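Local structure of periplasmic binding protein (Sulfurospirillum deleyianum, 4PAG) at residues R22-I30 and P69-N77; R143-Y154 and K300-F308. The protein probably captures a solute in the periplasm and delivers it to an ABC transporter for import, and holds a bound histidine molecule in this crystal. All coordinates share one frame; numbering follows the deposited sequence. Where two conformers were deposited one is given.

Overall arrangement
After two short strands near the N terminus, the chain forms strand 23-25, turns into helix 28-37, and returns at residues 69-77, where interaction 1 closes a loop of 38 residues containing helices but no strand. It fastens that loop to the parallel sheet 23-25, 92-96 and 116-119. Interaction 2 comes later, pairing helix 141-163 with helix 297-309. Its loop of 145 residues takes in all the strands of the second parallel sheet, 172-176, 201-202, 229-232 and 258-260. The contacts are in series, neither nested nor crossed, with centres about 23 Å apart. Helix 28-37 connects them: it starts in interaction 1, and its Val36 carbonyl accepts a hydrogen bond from Arg143 of interaction 2.

Interaction 1 of 2, residues R22-I30 and P69-N77; sequences RIYGSAPPI and PILGGWHGN
Tyr24, Ser26, Ala27 and Pro28 meet Leu71 to His75 in a buried contact between the end of strand 23-25, with the turn that follows it, and an irregular loop between helices 63-66 and 82-88. Tyr24 reaches across to the loop: with CG anti to the backbone N (chi1 169°), its OH donates to Gly72 O at 2.6 Å from above the carbonyl plane. Gly72 O also accepts from Asn46 ND2, so a buried carbonyl is gripped by two donors. The positive phi of Gly72 favours a glycine, while at Gly73 a CB would stand only 2.5 Å from Ser26 O. That bare backbone lets Trp74 N donate to Ser26 O at 2.9 Å, nearly along the C=O axis.

Strand 23-25 is an edge strand of the parallel sheet of the N-terminal lobe, next to 92-96, and helix 28-37 starts directly after it, with Ala27 as N-cap. Pro28 and Pro29 suit the first turn, where no backbone N-H is needed for the helix. Pro28 CD lies over the centre of the His75 ring, 3.4 Å from its centroid, in a CH-pi contact that probably helps to steady the imidazole. Ser26 CB packs on Trp74 CE3 at 3.5 Å. Ser26 OG takes Trp96 N as donor and shares a water with Trp74 O, to which that water donates. The indole reaches on to helix 99-112, where Trp74 NE1 bonds to Asp108.

Interaction 2 of 2, residues R143-Y154 and K300-F308; sequences RANALANMAQTY and KVKAFYQLF
Helices 143-154 and 300-308 run nearly antiparallel, at 164°, with axes 10.7 Å apart, setting Leu147 beside Phe308, Met150 beside Phe304 and Tyr154 beside Lys300. Met150, present as selenomethionine, and Leu307 reach toward each other tip to tip as reciprocal knobs: Met150 sits among Ala303, Phe304, Leu307 and Phe308, and Leu307 among Arg143, Ala146, Leu147 and Met150. The long, flexible Met150 chain also brings SE to the edge of the Phe308 ring, 5.3 Å from its centroid, a Met-aromatic contact. Leu147 CD2 lies over the centre of one face of that ring, 3.6 Å from the centroid, as a CH-pi contact, and Phe304 CE2 over the opposite face, toward its rim.

Polar groups hold both ends. Arg143, bent at chi2 (64°), turns its guanidinium end-on to Leu307 O, with NH1 at 2.9 Å and NH2 at 3.0 Å from this one carbonyl oxygen near the C-terminal end of helix 297-309; NH2 also donates to Val36 O. An alanine here removes the guanidinium and would probably leave Leu307 O and Val36 O without these donors and the helices less firmly tied. Lys300 NZ lies over the Tyr154 ring, 3.5 Å from its centroid, as a cation-pi pair, and forms a salt bridge with Glu157; Met150 CG lies near the rim of the other face. Tyr154 OH donates weakly to Lys300 O.

Helix 141-163 joins the two lobes, consistent with the single long connecting helix of iron-siderophore and vitamin B12 binding proteins, here flanked by a helix near the C terminus.

Interaction 1 of 2, residues R22-I30 and P69-N77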
# COMPACT_ATOMS: atom_id res chain seq x y z
N ARG A 22 -16.40 -13.77 11.11
CA ARG A 22 -15.06 -13.63 11.69
C ARG A 22 -14.04 -13.85 10.59
O ARG A 22 -14.06 -14.88 9.92
CB ARG A 22 -14.84 -14.64 12.82
CG ARG A 22 -15.89 -14.60 13.93
CD ARG A 22 -15.61 -15.62 15.03
NE ARG A 22 -14.38 -15.31 15.77
CZ ARG A 22 -14.28 -14.39 16.74
NH1 ARG A 22 -15.33 -13.67 17.13
NH2 ARG A 22 -13.11 -14.19 17.33
N ILE A 23 -13.14 -12.89 10.38
CA ILE A 23 -12.16 -12.98 9.30
C ILE A 23 -10.82 -12.44 9.79
O ILE A 23 -10.78 -11.64 10.71
CB ILE A 23 -12.65 -12.23 8.04
CG1 ILE A 23 -11.81 -12.58 6.81
CG2 ILE A 23 -12.63 -10.71 8.25
CD1 ILE A 23 -12.46 -12.18 5.49
N TYR A 24 -9.74 -12.92 9.19
CA TYR A 24 -8.40 -12.48 9.54
C TYR A 24 -7.60 -12.31 8.25
O TYR A 24 -7.65 -13.16 7.37
CB TYR A 24 -7.75 -13.51 10.47
CG TYR A 24 -6.27 -13.32 10.71
CD1 TYR A 24 -5.79 -12.27 11.48
CD2 TYR A 24 -5.35 -14.23 10.18
CE1 TYR A 24 -4.42 -12.11 11.70
CE2 TYR A 24 -3.99 -14.08 10.40
CZ TYR A 24 -3.53 -13.02 11.16
OH TYR A 24 -2.16 -12.88 11.38
N GLY A 25 -6.90 -11.18 8.15
CA GLY A 25 -5.99 -10.93 7.04
C GLY A 25 -4.57 -11.24 7.48
O GLY A 25 -4.19 -10.90 8.60
N SER A 26 -3.80 -11.85 6.60
CA SER A 26 -2.46 -12.36 6.94
C SER A 26 -1.39 -11.28 7.13
O SER A 26 -0.34 -11.53 7.71
CB SER A 26 -2.01 -13.34 5.86
OG SER A 26 -1.61 -12.66 4.67
N ALA A 27 -1.66 -10.08 6.62
CA ALA A 27 -0.70 -8.99 6.64
C ALA A 27 -1.42 -7.65 6.42
O ALA A 27 -2.55 -7.64 5.94
CB ALA A 27 0.35 -9.21 5.57
N PRO A 28 -0.76 -6.52 6.74
CA PRO A 28 -1.45 -5.24 6.64
C PRO A 28 -2.08 -4.91 5.27
O PRO A 28 -3.17 -4.35 5.24
CB PRO A 28 -0.36 -4.23 7.03
CG PRO A 28 0.52 -4.99 7.96
CD PRO A 28 0.57 -6.37 7.37
N PRO A 29 -1.42 -5.27 4.14
CA PRO A 29 -2.11 -5.01 2.86
C PRO A 29 -3.52 -5.62 2.82
O PRO A 29 -4.46 -5.02 2.26
CB PRO A 29 -1.22 -5.72 1.83
CG PRO A 29 0.12 -5.83 2.48
CD PRO A 29 -0.15 -5.98 3.94
N ILE A 30 -3.67 -6.79 3.43
CA ILE A 30 -4.94 -7.50 3.44
C ILE A 30 -5.90 -6.96 4.49
O ILE A 30 -7.07 -6.70 4.21
CB ILE A 30 -4.76 -9.01 3.71
CG1 ILE A 30 -3.66 -9.61 2.82
CG2 ILE A 30 -6.08 -9.74 3.53
CD1 ILE A 30 -3.88 -9.47 1.33
N PRO A 69 -7.10 -6.33 18.82
CA PRO A 69 -5.79 -6.80 19.28
C PRO A 69 -4.87 -7.12 18.12
O PRO A 69 -5.33 -7.36 17.01
CB PRO A 69 -6.14 -8.06 20.07
CG PRO A 69 -7.34 -8.59 19.37
CD PRO A 69 -8.14 -7.36 19.02
N ILE A 70 -3.57 -7.12 18.40
CA ILE A 70 -2.55 -7.42 17.42
C ILE A 70 -2.28 -8.92 17.45
O ILE A 70 -1.92 -9.46 18.49
CB ILE A 70 -1.24 -6.69 17.74
CG1 ILE A 70 -1.48 -5.17 17.71
CG2 ILE A 70 -0.14 -7.10 16.77
CD1 ILE A 70 -0.36 -4.35 18.31
N LEU A 71 -2.45 -9.58 16.31
CA LEU A 71 -2.27 -11.03 16.20
C LEU A 71 -1.08 -11.42 15.32
O LEU A 71 -0.88 -12.60 15.03
CB LEU A 71 -3.53 -11.69 15.65
CG LEU A 71 -4.81 -11.50 16.45
CD1 LEU A 71 -5.97 -12.15 15.70
CD2 LEU A 71 -4.69 -12.07 17.84
N GLY A 72 -0.29 -10.44 14.91
CA GLY A 72 0.86 -10.70 14.06
C GLY A 72 0.46 -11.04 12.64
O GLY A 72 -0.71 -10.94 12.27
N GLY A 73 1.42 -11.46 11.84
CA GLY A 73 1.18 -11.75 10.44
C GLY A 73 2.43 -12.20 9.72
O GLY A 73 3.52 -12.22 10.30
N TRP A 74 2.25 -12.55 8.45
CA TRP A 74 3.34 -12.99 7.59
C TRP A 74 3.75 -11.83 6.70
O TRP A 74 3.15 -11.62 5.64
CB TRP A 74 2.89 -14.16 6.72
CG TRP A 74 2.58 -15.44 7.45
CD1 TRP A 74 3.44 -16.46 7.71
CD2 TRP A 74 1.31 -15.84 7.96
NE1 TRP A 74 2.78 -17.48 8.37
CE2 TRP A 74 1.47 -17.12 8.53
CE3 TRP A 74 0.05 -15.24 8.01
CZ2 TRP A 74 0.42 -17.82 9.14
CZ3 TRP A 74 -1.00 -15.93 8.61
CH2 TRP A 74 -0.81 -17.21 9.17
N HIS A 75 4.74 -11.07 7.15
CA HIS A 75 5.25 -9.91 6.41
C HIS A 75 6.51 -9.38 7.11
O HIS A 75 6.83 -9.79 8.23
CB HIS A 75 4.19 -8.81 6.28
CG HIS A 75 3.64 -8.36 7.59
ND1 HIS A 75 3.91 -7.12 8.12
CD2 HIS A 75 2.87 -9.00 8.49
CE1 HIS A 75 3.32 -7.01 9.30
NE2 HIS A 75 2.68 -8.15 9.55
N GLY A 76 7.22 -8.47 6.44
CA GLY A 76 8.51 -7.98 6.92
C GLY A 76 8.51 -7.51 8.37
O GLY A 76 7.64 -6.74 8.79
N ASN A 77 9.49 -7.99 9.14
CA ASN A 77 9.66 -7.61 10.55
C ASN A 77 8.48 -8.01 11.44
O ASN A 77 8.18 -7.35 12.44
CB ASN A 77 9.93 -6.10 10.66
CG ASN A 77 11.11 -5.66 9.83
OD1 ASN A 77 10.96 -4.95 8.83
ND2 ASN A 77 12.30 -6.08 10.23
O HOH W 1 0.92 -12.40 4.37

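Interaction 2 of 2, residues R143-Y154 and K300-F308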
# COMPACT_ATOMS: atom_id res chain seq x y z
N ARG A 143 -20.79 -3.05 -1.64
CA ARG A 143 -19.71 -2.24 -1.10
C ARG A 143 -18.40 -2.48 -1.85
O ARG A 143 -17.77 -1.54 -2.31
CB ARG A 143 -19.53 -2.52 0.40
CG ARG A 143 -18.29 -1.89 1.01
CD ARG A 143 -18.35 -0.37 0.98
NE ARG A 143 -17.17 0.23 1.60
CZ ARG A 143 -16.86 1.52 1.53
NH1 ARG A 143 -17.64 2.39 0.88
NH2 ARG A 143 -15.76 1.96 2.13
N ALA A 144 -18.00 -3.75 -1.98
CA ALA A 144 -16.74 -4.07 -2.63
C ALA A 144 -16.73 -3.65 -4.10
O ALA A 144 -15.71 -3.21 -4.61
CB ALA A 144 -16.43 -5.56 -2.51
N ASN A 145 -17.88 -3.79 -4.77
CA ASN A 145 -18.00 -3.36 -6.17
C ASN A 145 -17.89 -1.84 -6.35
O ASN A 145 -17.35 -1.38 -7.36
CB ASN A 145 -19.31 -3.87 -6.78
CG ASN A 145 -19.34 -5.39 -6.93
OD1 ASN A 145 -18.33 -6.09 -6.74
ND2 ASN A 145 -20.52 -5.92 -7.27
N ALA A 146 -18.41 -1.06 -5.40
CA ALA A 146 -18.28 0.40 -5.45
C ALA A 146 -16.80 0.80 -5.40
O ALA A 146 -16.34 1.62 -6.19
CB ALA A 146 -19.04 1.05 -4.31
N LEU A 147 -16.06 0.19 -4.48
CA LEU A 147 -14.62 0.43 -4.35
C LEU A 147 -13.85 0.00 -5.59
O LEU A 147 -12.96 0.73 -6.05
CB LEU A 147 -14.05 -0.30 -3.12
CG LEU A 147 -14.68 0.04 -1.78
CD1 LEU A 147 -13.95 -0.68 -0.65
CD2 LEU A 147 -14.67 1.54 -1.53
N ALA A 148 -14.21 -1.17 -6.12
CA ALA A 148 -13.60 -1.70 -7.33
C ALA A 148 -13.80 -0.77 -8.52
O ALA A 148 -12.89 -0.57 -9.31
CB ALA A 148 -14.16 -3.08 -7.66
N ASN A 149 -14.99 -0.19 -8.65
CA ASN A 149 -15.27 0.70 -9.77
C ASN A 149 -14.43 1.98 -9.74
O ASN A 149 -13.90 2.39 -10.78
CB ASN A 149 -16.76 1.02 -9.84
CG ASN A 149 -17.56 -0.11 -10.47
OD1 ASN A 149 -17.14 -0.71 -11.46
ND2 ASN A 149 -18.70 -0.43 -9.88
N MSE A 150 -14.28 2.59 -8.57
CA MSE A 150 -13.40 3.77 -8.42
C MSE A 150 -11.96 3.39 -8.67
O MSE A 150 -11.24 4.10 -9.38
CB MSE A 150 -13.53 4.46 -7.06
CG MSE A 150 -12.65 5.72 -7.03
SE MSE A 150 -12.90 6.79 -5.39
CE MSE A 150 -14.54 7.71 -5.97
N ALA A 151 -11.54 2.26 -8.12
CA ALA A 151 -10.22 1.72 -8.38
C ALA A 151 -9.98 1.58 -9.89
O ALA A 151 -8.97 2.08 -10.41
CB ALA A 151 -10.05 0.37 -7.68
N GLN A 152 -10.92 0.94 -10.59
CA GLN A 152 -10.76 0.73 -12.03
C GLN A 152 -10.61 2.05 -12.79
O GLN A 152 -9.73 2.19 -13.64
CB GLN A 152 -11.96 -0.07 -12.59
CG GLN A 152 -11.76 -0.54 -14.02
CD GLN A 152 -10.64 -1.55 -14.13
OE1 GLN A 152 -10.80 -2.71 -13.75
NE2 GLN A 152 -9.49 -1.12 -14.63
N THR A 153 -11.47 3.01 -12.48
CA THR A 153 -11.42 4.32 -13.13
C THR A 153 -10.09 5.03 -12.90
O THR A 153 -9.46 5.50 -13.84
CB THR A 153 -12.56 5.22 -12.63
OG1 THR A 153 -13.80 4.61 -12.97
CG2 THR A 153 -12.50 6.62 -13.25
N TYR A 154 -9.66 5.09 -11.64
CA TYR A 154 -8.41 5.78 -11.31
C TYR A 154 -7.22 5.10 -11.98
O TYR A 154 -6.34 5.77 -12.53
CB TYR A 154 -8.20 5.82 -9.79
CG TYR A 154 -8.94 6.92 -9.08
CD1 TYR A 154 -10.20 7.35 -9.49
CD2 TYR A 154 -8.38 7.53 -7.96
CE1 TYR A 154 -10.87 8.35 -8.80
CE2 TYR A 154 -9.04 8.52 -7.27
CZ TYR A 154 -10.28 8.93 -7.70
OH TYR A 154 -10.92 9.93 -7.00
N LYS A 300 -9.26 14.31 -6.32
CA LYS A 300 -9.12 12.85 -6.21
C LYS A 300 -8.98 12.39 -4.76
O LYS A 300 -9.59 11.40 -4.35
CB LYS A 300 -7.94 12.35 -7.03
CG LYS A 300 -8.19 12.45 -8.52
CD LYS A 300 -7.26 11.56 -9.32
CE LYS A 300 -7.79 11.34 -10.73
NZ LYS A 300 -8.97 10.43 -10.74
N VAL A 301 -8.18 13.11 -3.97
CA VAL A 301 -8.05 12.79 -2.55
C VAL A 301 -9.43 12.86 -1.88
O VAL A 301 -9.81 11.95 -1.15
CB VAL A 301 -7.06 13.74 -1.82
CG1 VAL A 301 -6.95 13.37 -0.34
CG2 VAL A 301 -5.68 13.69 -2.46
N LYS A 302 -10.17 13.93 -2.15
CA LYS A 302 -11.47 14.13 -1.51
C LYS A 302 -12.45 13.02 -1.86
O LYS A 302 -13.08 12.47 -0.96
CB LYS A 302 -12.07 15.51 -1.85
CG LYS A 302 -11.51 16.64 -1.01
CD LYS A 302 -11.95 18.00 -1.55
CE LYS A 302 -11.59 19.14 -0.61
NZ LYS A 302 -12.75 19.63 0.19
N ALA A 303 -12.54 12.67 -3.14
CA ALA A 303 -13.44 11.61 -3.59
C ALA A 303 -13.03 10.24 -3.04
O ALA A 303 -13.87 9.46 -2.61
CB ALA A 303 -13.49 11.55 -5.11
N PHE A 304 -11.74 9.97 -3.05
CA PHE A 304 -11.22 8.70 -2.55
C PHE A 304 -11.52 8.52 -1.05
O PHE A 304 -12.02 7.48 -0.62
CB PHE A 304 -9.73 8.59 -2.85
CG PHE A 304 -9.13 7.27 -2.48
CD1 PHE A 304 -8.62 7.07 -1.21
CD2 PHE A 304 -9.07 6.23 -3.40
CE1 PHE A 304 -8.07 5.86 -0.86
CE2 PHE A 304 -8.51 5.01 -3.05
CZ PHE A 304 -8.01 4.83 -1.78
N TYR A 305 -11.25 9.56 -0.27
CA TYR A 305 -11.46 9.48 1.17
C TYR A 305 -12.95 9.38 1.52
O TYR A 305 -13.32 8.68 2.48
CB TYR A 305 -10.77 10.64 1.92
CG TYR A 305 -9.35 10.28 2.31
CD1 TYR A 305 -8.36 10.10 1.34
CD2 TYR A 305 -9.00 10.09 3.64
CE1 TYR A 305 -7.07 9.75 1.69
CE2 TYR A 305 -7.70 9.73 4.00
CZ TYR A 305 -6.74 9.55 3.02
OH TYR A 305 -5.44 9.20 3.36
N GLN A 306 -13.79 10.03 0.72
CA GLN A 306 -15.23 9.99 0.96
C GLN A 306 -15.77 8.57 0.82
O GLN A 306 -16.48 8.10 1.70
CB GLN A 306 -15.99 10.92 0.00
CG GLN A 306 -17.43 11.19 0.42
CD GLN A 306 -18.43 10.13 -0.04
OE1 GLN A 306 -18.22 9.43 -1.03
NE2 GLN A 306 -19.54 10.04 0.68
N LEU A 307 -15.40 7.90 -0.26
CA LEU A 307 -15.91 6.57 -0.56
C LEU A 307 -15.23 5.50 0.29
O LEU A 307 -15.90 4.67 0.93
CB LEU A 307 -15.75 6.25 -2.05
CG LEU A 307 -16.18 4.85 -2.49
CD1 LEU A 307 -17.67 4.64 -2.25
CD2 LEU A 307 -15.84 4.61 -3.95
N PHE A 308 -13.90 5.51 0.31
CA PHE A 308 -13.14 4.46 1.01
C PHE A 308 -13.23 4.55 2.53
O PHE A 308 -13.33 3.52 3.19
CB PHE A 308 -11.67 4.41 0.54
CG PHE A 308 -11.49 3.70 -0.77
CD1 PHE A 308 -11.84 4.32 -1.95
CD2 PHE A 308 -11.04 2.38 -0.81
CE1 PHE A 308 -11.71 3.66 -3.16
CE2 PHE A 308 -10.90 1.72 -2.02
CZ PHE A 308 -11.24 2.36 -3.20